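Local coordinates for mitomycin biosynthesis 6-O-methyltransferase (Streptomyces lavendulae, PDB 3GWZ), which transfers a methyl group from S-adenosyl-L-methionine to the 6-hydroxyl of 6-demethylmitomycins A and B, building the quinone methoxy group of mitomycins A and B, at residues Val207-Gly212 with Thr230-Pro235; Pro236-Ala241 with Cys254-Gly259. One frame throughout, in Å; residues are numbered along the deposited sequence.

Contact 1: Val207-Gly212 with Thr230-Pro235; sequences VDIGGG and TLLERP. With SAH (S-adenosyl-L-homocysteine), chain G.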
ATOM      1  N   VAL A 207       3.883 -34.224   6.648  1.00 15.93           N
ATOM      2  CA  VAL A 207       3.497 -34.066   5.256  1.00 15.61           C
ATOM      3  C   VAL A 207       2.164 -33.319   5.177  1.00 15.64           C
ATOM      4  O   VAL A 207       1.187 -33.729   5.805  1.00 13.77           O
ATOM      5  CB  VAL A 207       3.348 -35.426   4.556  1.00 18.00           C
ATOM      6  CG1 VAL A 207       2.751 -35.238   3.174  1.00 15.90           C
ATOM      7  CG2 VAL A 207       4.699 -36.148   4.476  1.00 16.33           C
ATOM      8  N   ASP A 208       2.131 -32.217   4.434  1.00 13.72           N
ATOM      9  CA  ASP A 208       0.871 -31.494   4.245  1.00 17.08           C
ATOM     10  C   ASP A 208       0.282 -31.813   2.885  1.00 18.20           C
ATOM     11  O   ASP A 208       0.827 -31.431   1.841  1.00 17.01           O
ATOM     12  CB  ASP A 208       1.039 -29.974   4.381  1.00 17.33           C
ATOM     13  CG  ASP A 208      -0.304 -29.258   4.555  1.00 21.43           C
ATOM     14  OD1 ASP A 208      -1.347 -29.943   4.539  1.00 20.79           O
ATOM     15  OD2 ASP A 208      -0.322 -28.021   4.721  1.00 19.69           O
ATOM     16  N   ILE A 209      -0.849 -32.504   2.917  1.00 16.68           N
ATOM     17  CA  ILE A 209      -1.491 -32.994   1.716  1.00 11.78           C
ATOM     18  C   ILE A 209      -2.449 -31.953   1.148  1.00 14.58           C
ATOM     19  O   ILE A 209      -3.413 -31.586   1.805  1.00 14.19           O
ATOM     20  CB  ILE A 209      -2.282 -34.266   2.029  1.00 14.52           C
ATOM     21  CG1 ILE A 209      -1.377 -35.299   2.710  1.00 13.95           C
ATOM     22  CG2 ILE A 209      -2.910 -34.832   0.754  1.00 12.65           C
ATOM     23  CD1 ILE A 209      -2.144 -36.312   3.531  1.00 18.54           C
ATOM     24  N   GLY A 210      -2.192 -31.491  -0.076  1.00 14.82           N
ATOM     25  CA  GLY A 210      -2.993 -30.416  -0.654  1.00 11.05           C
ATOM     26  C   GLY A 210      -2.833 -29.143   0.164  1.00 12.89           C
ATOM     27  O   GLY A 210      -3.813 -28.450   0.468  1.00 12.95           O
ATOM     28  N   GLY A 211      -1.586 -28.830   0.505  1.00 14.94           N
ATOM     29  CA  GLY A 211      -1.273 -27.763   1.449  1.00 14.67           C
ATOM     30  C   GLY A 211      -1.328 -26.331   0.929  1.00 13.26           C
ATOM     31  O   GLY A 211      -0.874 -25.410   1.616  1.00 12.68           O
ATOM     32  N   GLY A 212      -1.873 -26.132  -0.272  1.00 10.16           N
ATOM     33  CA  GLY A 212      -2.021 -24.786  -0.824  1.00  9.91           C
ATOM     34  C   GLY A 212      -0.693 -24.066  -1.006  1.00 13.10           C
ATOM     35  O   GLY A 212       0.260 -24.642  -1.530  1.00 13.42           O
ATOM     36  N   THR A 230       7.120 -32.058   4.046  1.00 16.01           N
ATOM     37  CA  THR A 230       6.927 -32.186   2.618  1.00 16.89           C
ATOM     38  C   THR A 230       5.580 -31.580   2.293  1.00 16.52           C
ATOM     39  O   THR A 230       4.585 -31.894   2.943  1.00 18.71           O
ATOM     40  CB  THR A 230       6.920 -33.661   2.174  1.00 24.32           C
ATOM     41  OG1 THR A 230       8.153 -34.278   2.549  1.00 25.52           O
ATOM     42  CG2 THR A 230       6.738 -33.760   0.665  1.00 20.80           C
ATOM     43  N   LEU A 231       5.554 -30.705   1.300  1.00 15.58           N
ATOM     44  CA  LEU A 231       4.295 -30.125   0.848  1.00 14.98           C
ATOM     45  C   LEU A 231       3.896 -30.729  -0.491  1.00 19.22           C
ATOM     46  O   LEU A 231       4.619 -30.593  -1.477  1.00 17.49           O
ATOM     47  CB  LEU A 231       4.427 -28.616   0.699  1.00 15.21           C
ATOM     48  CG  LEU A 231       3.054 -28.059   0.317  1.00 22.19           C
ATOM     49  CD1 LEU A 231       2.622 -26.998   1.289  1.00 21.97           C
ATOM     50  CD2 LEU A 231       3.058 -27.581  -1.113  1.00 18.69           C
ATOM     51  N   LEU A 232       2.743 -31.390  -0.513  1.00 13.83           N
ATOM     52  CA  LEU A 232       2.210 -32.011  -1.719  1.00 15.46           C
ATOM     53  C   LEU A 232       1.089 -31.144  -2.288  1.00 14.91           C
ATOM     54  O   LEU A 232       0.129 -30.846  -1.588  1.00 13.82           O
ATOM     55  CB  LEU A 232       1.665 -33.401  -1.375  1.00 15.82           C
ATOM     56  CG  LEU A 232       0.772 -34.152  -2.367  1.00 22.14           C
ATOM     57  CD1 LEU A 232       1.489 -34.379  -3.677  1.00 20.11           C
ATOM     58  CD2 LEU A 232       0.339 -35.482  -1.760  1.00 19.60           C
ATOM     59  N   GLU A 233       1.211 -30.750  -3.553  1.00 14.92           N
ATOM     60  CA  GLU A 233       0.188 -29.935  -4.225  1.00 13.07           C
ATOM     61  C   GLU A 233       0.200 -30.168  -5.732  1.00 15.77           C
ATOM     62  O   GLU A 233       1.173 -30.707  -6.282  1.00 12.81           O
ATOM     63  CB  GLU A 233       0.412 -28.432  -3.960  1.00 12.98           C
ATOM     64  CG  GLU A 233      -0.482 -27.836  -2.879  1.00 11.01           C
ATOM     65  CD  GLU A 233      -1.919 -27.712  -3.325  1.00 12.95           C
ATOM     66  OE1 GLU A 233      -2.189 -27.913  -4.526  1.00 13.96           O
ATOM     67  OE2 GLU A 233      -2.781 -27.420  -2.477  1.00 13.00           O
ATOM     68  N   ARG A 234      -0.882 -29.756  -6.393  1.00 14.35           N
ATOM     69  CA  ARG A 234      -0.908 -29.678  -7.850  1.00 16.22           C
ATOM     70  C   ARG A 234       0.297 -28.871  -8.336  1.00 14.87           C
ATOM     71  O   ARG A 234       0.662 -27.854  -7.736  1.00 15.64           O
ATOM     72  CB  ARG A 234      -2.199 -29.011  -8.331  1.00 16.28           C
ATOM     73  CG  ARG A 234      -3.470 -29.631  -7.776  1.00 16.24           C
ATOM     74  CD  ARG A 234      -4.688 -29.087  -8.508  1.00 15.26           C
ATOM     75  NE  ARG A 234      -4.992 -27.697  -8.144  1.00 15.64           N
ATOM     76  CZ  ARG A 234      -5.755 -26.885  -8.873  1.00 17.94           C
ATOM     77  NH1 ARG A 234      -6.258 -27.304 -10.033  1.00 14.72           N
ATOM     78  NH2 ARG A 234      -5.998 -25.643  -8.463  1.00 12.14           N
ATOM     79  N   PRO A 235       0.913 -29.316  -9.435  1.00 19.64           N
ATOM     80  CA  PRO A 235       2.186 -28.745  -9.899  1.00 18.03           C
ATOM     81  C   PRO A 235       2.270 -27.211  -9.918  1.00 20.13           C
ATOM     82  O   PRO A 235       3.255 -26.668  -9.408  1.00 22.74           O
ATOM     83  CB  PRO A 235       2.330 -29.328 -11.310  1.00 22.17           C
ATOM     84  CG  PRO A 235       1.673 -30.671 -11.204  1.00 24.32           C
ATOM     85  CD  PRO A 235       0.506 -30.487 -10.238  1.00 20.12           C
TER
HETATM   86  N   SAH G 352      -4.619 -26.850   2.527  1.00 12.43           N
HETATM   87  CA  SAH G 352      -4.686 -25.474   1.924  1.00 10.20           C
HETATM   88  CB  SAH G 352      -5.518 -25.399   0.628  1.00 11.62           C
HETATM   89  CG  SAH G 352      -6.992 -25.834   0.732  1.00 16.88           C
HETATM   90  SD  SAH G 352      -7.867 -25.574  -0.806  1.00  7.27           S
HETATM   91  C   SAH G 352      -5.249 -24.516   2.936  1.00 18.92           C
HETATM   92  O   SAH G 352      -5.105 -23.300   2.773  1.00 17.14           O
HETATM   93  OXT SAH G 352      -5.847 -24.927   3.940  1.00 16.00           O
HETATM   94  C5' SAH G 352      -7.784 -27.220  -1.483  1.00 12.17           C
HETATM   95  C4' SAH G 352      -6.466 -27.525  -2.225  1.00 12.98           C
HETATM   96  O4' SAH G 352      -6.451 -28.841  -2.825  1.00 12.80           O
HETATM   97  C3' SAH G 352      -6.084 -26.565  -3.357  1.00 12.81           C
HETATM   98  O3' SAH G 352      -4.888 -25.861  -2.987  1.00 13.26           O
HETATM   99  C2' SAH G 352      -5.809 -27.443  -4.580  1.00 11.76           C
HETATM  100  O2' SAH G 352      -4.635 -27.068  -5.311  1.00 12.62           O
HETATM  101  C1' SAH G 352      -5.557 -28.797  -3.957  1.00 12.81           C
HETATM  102  N9  SAH G 352      -5.882 -29.952  -4.823  1.00 13.86           N
HETATM  103  C8  SAH G 352      -7.038 -30.152  -5.495  1.00 13.93           C
HETATM  104  N7  SAH G 352      -7.003 -31.336  -6.158  1.00 14.01           N
HETATM  105  C5  SAH G 352      -5.805 -31.908  -5.890  1.00 15.60           C
HETATM  106  C6  SAH G 352      -5.123 -33.165  -6.254  1.00 17.12           C
HETATM  107  N6  SAH G 352      -5.762 -34.045  -7.063  1.00 11.24           N
HETATM  108  N1  SAH G 352      -3.871 -33.384  -5.769  1.00 13.76           N
HETATM  109  C2  SAH G 352      -3.259 -32.496  -4.971  1.00 16.26           C
HETATM  110  N3  SAH G 352      -3.824 -31.329  -4.593  1.00 15.46           N
HETATM  111  C4  SAH G 352      -5.070 -30.994  -5.013  1.00 13.53           C

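Contact 2: Pro236-Ala241 with Cys254-Gly259; sequences PVAEEA and CEILPG. With SAH (S-adenosyl-L-homocysteine), chain G.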
ATOM      1  N   PRO A 236       1.277 -26.516 -10.500  1.00 20.26           N
ATOM      2  CA  PRO A 236       1.381 -25.048 -10.498  1.00 20.65           C
ATOM      3  C   PRO A 236       1.326 -24.464  -9.088  1.00 18.93           C
ATOM      4  O   PRO A 236       2.040 -23.509  -8.781  1.00 17.57           O
ATOM      5  CB  PRO A 236       0.143 -24.594 -11.282  1.00 23.23           C
ATOM      6  CG  PRO A 236      -0.369 -25.814 -11.968  1.00 27.96           C
ATOM      7  CD  PRO A 236       0.032 -26.985 -11.129  1.00 17.90           C
ATOM      8  N   VAL A 237       0.464 -25.024  -8.248  1.00 17.36           N
ATOM      9  CA  VAL A 237       0.291 -24.533  -6.890  1.00 17.64           C
ATOM     10  C   VAL A 237       1.538 -24.855  -6.071  1.00 18.75           C
ATOM     11  O   VAL A 237       1.979 -24.054  -5.244  1.00 16.42           O
ATOM     12  CB  VAL A 237      -0.967 -25.164  -6.238  1.00 13.76           C
ATOM     13  CG1 VAL A 237      -1.212 -24.583  -4.866  1.00 11.54           C
ATOM     14  CG2 VAL A 237      -2.192 -24.952  -7.146  1.00 17.21           C
ATOM     15  N   ALA A 238       2.113 -26.029  -6.317  1.00 14.36           N
ATOM     16  CA  ALA A 238       3.327 -26.439  -5.608  1.00 16.20           C
ATOM     17  C   ALA A 238       4.450 -25.417  -5.790  1.00 19.33           C
ATOM     18  O   ALA A 238       5.203 -25.133  -4.855  1.00 17.31           O
ATOM     19  CB  ALA A 238       3.779 -27.814  -6.071  1.00 17.45           C
ATOM     20  N   GLU A 239       4.567 -24.867  -6.993  1.00 18.14           N
ATOM     21  CA  GLU A 239       5.592 -23.850  -7.250  1.00 20.72           C
ATOM     22  C   GLU A 239       5.327 -22.568  -6.466  1.00 20.88           C
ATOM     23  O   GLU A 239       6.259 -21.905  -6.004  1.00 19.02           O
ATOM     24  CB  GLU A 239       5.721 -23.561  -8.749  1.00 21.30           C
ATOM     25  CG  GLU A 239       6.297 -24.737  -9.546  1.00 26.12           C
ATOM     26  CD  GLU A 239       7.570 -25.302  -8.920  1.00 29.22           C
ATOM     27  OE1 GLU A 239       8.490 -24.509  -8.621  1.00 28.30           O
ATOM     28  OE2 GLU A 239       7.646 -26.539  -8.727  1.00 28.75           O
ATOM     29  N   GLU A 240       4.057 -22.214  -6.302  1.00 20.47           N
ATOM     30  CA  GLU A 240       3.728 -21.065  -5.469  1.00 20.51           C
ATOM     31  C   GLU A 240       4.129 -21.333  -4.019  1.00 17.60           C
ATOM     32  O   GLU A 240       4.679 -20.460  -3.350  1.00 18.74           O
ATOM     33  CB  GLU A 240       2.242 -20.721  -5.575  1.00 18.64           C
ATOM     34  CG  GLU A 240       1.810 -20.321  -6.986  1.00 17.63           C
ATOM     35  CD  GLU A 240       0.314 -20.060  -7.083  1.00 24.84           C
ATOM     36  OE1 GLU A 240      -0.298 -19.649  -6.067  1.00 25.18           O
ATOM     37  OE2 GLU A 240      -0.252 -20.275  -8.177  1.00 25.13           O
ATOM     38  N   ALA A 241       3.860 -22.541  -3.533  1.00 15.45           N
ATOM     39  CA  ALA A 241       4.280 -22.918  -2.189  1.00 17.19           C
ATOM     40  C   ALA A 241       5.792 -22.870  -2.058  1.00 16.33           C
ATOM     41  O   ALA A 241       6.320 -22.460  -1.016  1.00 16.71           O
ATOM     42  CB  ALA A 241       3.757 -24.308  -1.811  1.00 13.84           C
ATOM     43  N   CYS A 254      11.761 -28.052   3.986  1.00 19.96           N
ATOM     44  CA  CYS A 254      10.520 -28.543   3.394  1.00 22.57           C
ATOM     45  C   CYS A 254      10.720 -28.934   1.937  1.00 20.76           C
ATOM     46  O   CYS A 254      11.058 -28.108   1.098  1.00 25.87           O
ATOM     47  CB  CYS A 254       9.400 -27.506   3.524  1.00 22.62           C
ATOM     48  SG  CYS A 254       7.717 -28.165   3.174  1.00 22.33           S
ATOM     49  N   GLU A 255      10.512 -30.207   1.650  1.00 17.60           N
ATOM     50  CA  GLU A 255      10.526 -30.683   0.282  1.00 15.52           C
ATOM     51  C   GLU A 255       9.197 -30.326  -0.386  1.00 16.68           C
ATOM     52  O   GLU A 255       8.141 -30.442   0.232  1.00 18.01           O
ATOM     53  CB  GLU A 255      10.719 -32.198   0.268  1.00 21.69           C
ATOM     54  CG  GLU A 255      10.440 -32.837  -1.083  1.00 31.13           C
ATOM     55  CD  GLU A 255      10.601 -34.344  -1.046  1.00 49.54           C
ATOM     56  OE1 GLU A 255       9.887 -35.042  -1.801  1.00 52.56           O
ATOM     57  OE2 GLU A 255      11.439 -34.826  -0.250  1.00 54.90           O
ATOM     58  N   ILE A 256       9.269 -29.894  -1.640  1.00 18.84           N
ATOM     59  CA  ILE A 256       8.087 -29.633  -2.458  1.00 17.70           C
ATOM     60  C   ILE A 256       7.809 -30.819  -3.382  1.00 21.56           C
ATOM     61  O   ILE A 256       8.660 -31.214  -4.173  1.00 21.86           O
ATOM     62  CB  ILE A 256       8.299 -28.409  -3.362  1.00 19.74           C
ATOM     63  CG1 ILE A 256       8.693 -27.170  -2.542  1.00 19.55           C
ATOM     64  CG2 ILE A 256       7.067 -28.163  -4.217  1.00 21.74           C
ATOM     65  CD1 ILE A 256       7.684 -26.775  -1.485  1.00 19.37           C
ATOM     66  N   LEU A 257       6.606 -31.368  -3.294  1.00 19.64           N
ATOM     67  CA  LEU A 257       6.218 -32.525  -4.090  1.00 16.15           C
ATOM     68  C   LEU A 257       5.027 -32.199  -4.980  1.00 18.95           C
ATOM     69  O   LEU A 257       3.882 -32.220  -4.526  1.00 18.29           O
ATOM     70  CB  LEU A 257       5.865 -33.690  -3.168  1.00 20.28           C
ATOM     71  CG  LEU A 257       5.374 -34.962  -3.860  1.00 30.58           C
ATOM     72  CD1 LEU A 257       6.380 -35.426  -4.915  1.00 25.71           C
ATOM     73  CD2 LEU A 257       5.110 -36.057  -2.825  1.00 24.91           C
ATOM     74  N   PRO A 258       5.294 -31.871  -6.249  1.00 19.16           N
ATOM     75  CA  PRO A 258       4.216 -31.692  -7.223  1.00 19.32           C
ATOM     76  C   PRO A 258       3.579 -33.048  -7.460  1.00 25.23           C
ATOM     77  O   PRO A 258       4.296 -34.002  -7.758  1.00 20.12           O
ATOM     78  CB  PRO A 258       4.952 -31.228  -8.484  1.00 23.98           C
ATOM     79  CG  PRO A 258       6.297 -30.727  -7.998  1.00 23.27           C
ATOM     80  CD  PRO A 258       6.622 -31.584  -6.820  1.00 21.15           C
ATOM     81  N   GLY A 259       2.264 -33.151  -7.318  1.00 19.64           N
ATOM     82  CA  GLY A 259       1.625 -34.447  -7.429  1.00 17.96           C
ATOM     83  C   GLY A 259       0.116 -34.397  -7.292  1.00 23.48           C
ATOM     84  O   GLY A 259      -0.490 -33.328  -7.307  1.00 20.87           O
TER
HETATM   85  N   SAH G 352      -4.619 -26.850   2.527  1.00 12.43           N
HETATM   86  CA  SAH G 352      -4.686 -25.474   1.924  1.00 10.20           C
HETATM   87  CB  SAH G 352      -5.518 -25.399   0.628  1.00 11.62           C
HETATM   88  CG  SAH G 352      -6.992 -25.834   0.732  1.00 16.88           C
HETATM   89  SD  SAH G 352      -7.867 -25.574  -0.806  1.00  7.27           S
HETATM   90  C   SAH G 352      -5.249 -24.516   2.936  1.00 18.92           C
HETATM   91  O   SAH G 352      -5.105 -23.300   2.773  1.00 17.14           O
HETATM   92  OXT SAH G 352      -5.847 -24.927   3.940  1.00 16.00           O
HETATM   93  C5' SAH G 352      -7.784 -27.220  -1.483  1.00 12.17           C
HETATM   94  C4' SAH G 352      -6.466 -27.525  -2.225  1.00 12.98           C
HETATM   95  O4' SAH G 352      -6.451 -28.841  -2.825  1.00 12.80           O
HETATM   96  C3' SAH G 352      -6.084 -26.565  -3.357  1.00 12.81           C
HETATM   97  O3' SAH G 352      -4.888 -25.861  -2.987  1.00 13.26           O
HETATM   98  C2' SAH G 352      -5.809 -27.443  -4.580  1.00 11.76           C
HETATM   99  O2' SAH G 352      -4.635 -27.068  -5.311  1.00 12.62           O
HETATM  100  C1' SAH G 352      -5.557 -28.797  -3.957  1.00 12.81           C
HETATM  101  N9  SAH G 352      -5.882 -29.952  -4.823  1.00 13.86           N
HETATM  102  C8  SAH G 352      -7.038 -30.152  -5.495  1.00 13.93           C
HETATM  103  N7  SAH G 352      -7.003 -31.336  -6.158  1.00 14.01           N
HETATM  104  C5  SAH G 352      -5.805 -31.908  -5.890  1.00 15.60           C
HETATM  105  C6  SAH G 352      -5.123 -33.165  -6.254  1.00 17.12           C
HETATM  106  N6  SAH G 352      -5.762 -34.045  -7.063  1.00 11.24           N
HETATM  107  N1  SAH G 352      -3.871 -33.384  -5.769  1.00 13.76           N
HETATM  108  C2  SAH G 352      -3.259 -32.496  -4.971  1.00 16.26           C
HETATM  109  N3  SAH G 352      -3.824 -31.329  -4.593  1.00 15.46           N
HETATM  110  C4  SAH G 352      -5.070 -30.994  -5.013  1.00 13.53           C

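Contact 1: Val207-Gly212 with Thr230-Pro235
Glu233 and the glycine turn Gly210-Gly212 meet at the C-terminal edge of two parallel strands joined through helix 215-223 into a beta-alpha-beta unit of the Rossmann-like class I methyltransferase fold. Strands 207-209 and 230-233 run 4.8 Å apart at 14°. Asp208 N donates to Thr230 O, and Leu232 N to Asp208 O at 3.0 Å; the weak bonds of Gly210 N and Gly211 N to Leu232 O carry the pairing into the turn. On one face Val207 and Thr230 lie side by side, and Ile209 CG2 meets Leu232 CD2 at 4.2 Å. On the other, Leu231, with CG anti to the backbone N (chi1 -176°), reaches under the turn: CD1 lies 3.9 Å from Gly211 O, and CD2 packs near Gly212 O. Gly210 and Gly212 have positive phi, and Gly212 N lies 3.6 Å from CA of the bound S-adenosyl-L-homocysteine (SAH), so the chain runs close beside the ligand.

Glu233 folds back over this turn by a bend at chi2, bringing CG against Gly212. Its carboxylate then serves two purposes. Gly212 N approaches OE2 from the anti side, 21° out of the carboxylate plane, while the ribose hydroxyls divide between the oxygens, SAH O2' giving to OE1 and O3' to OE2. OE1 also accepts Arg234 N at 2.9 Å, which helps fix the carboxylate's rotation. Arg234 lays CG against the adenine, 3.5 Å from SAH C4, and its guanidinium is held further by Trp166 O and Thr169. The same side chain's NE donates to SAH O2' at 2.9 Å.

Contact 2: Pro236-Ala241 with Cys254-Gly259
Helix 236-241 and strand 254-258 run nearly antiparallel, at 166° with their axes 7.8 Å apart, as expected where a helix returns across the sheet in a right-handed beta-alpha-beta crossover. The backbones come nearest at Ala238 and Pro258, whose CA atoms are 5.6 Å apart, and no hydrogen bond crosses between the two segments. The contact is small and apolar, and Ala238 is at its middle. Its methyl group points at the strand and touches two residues there: Ile256 CG2 at 3.8 Å and the Pro258 ring, whose CG is 4.3 Å from Ala238 CB.

Ile256 supplies the other half. With CG2 anti to the backbone N and CG1 anti to the carbonyl carbon (chi1 -55°), its two branches spread along the helix. CG2 sits 3.6 Å from Ala238 O, while CD1, bent back by chi2 of -58°, reaches the start of the next turn, 4.4 Å from Ala241 C. At the exposed margin Glu239 OE2 comes near Pro258 CG, while OE1 forms a salt bridge to Arg242 NE. Val237 CG2 and Gly259 O each lie 3.7 Å from the bound S-adenosyl-L-homocysteine (SAH), the first from its O2' and the second from its N1, so both segments border the ligand pocket.

One edge of strand 254-258 pairs in parallel with strand 228-233, and Leu257 packs on Thr230 and Leu232 on the face turned from the helix. Farther along, Ile256 also rests on Arg242 and Leu245, and Cys254 reaches helix 215-223, while Pro236, Val237 and Glu240 look to helix 173-197.

In the fold
The two contacts follow one another in the chain without overlap, and their centres lie about 6 Å apart on one side of the molecule. Contact 1 joins strands 205-209 and 228-233; contact 2 sets helix 235-247 against strand 254-258, the outermost strand at that end of the seven-stranded mixed sheet. Strand 228-233 is common ground, pairing with both neighbours: Leu231 N and O probably bond to Glu255 O and Leu257 N. Leu231 CD2 also packs on Ala241 CB, 3.4 Å away. Both border the SAH pocket: contact 1 at the C-terminal ends of its strands, contact 2 through the first turn of its helix and just past the end of its strand, with Asp260, Phe261 and Lys275 contributing further bonds.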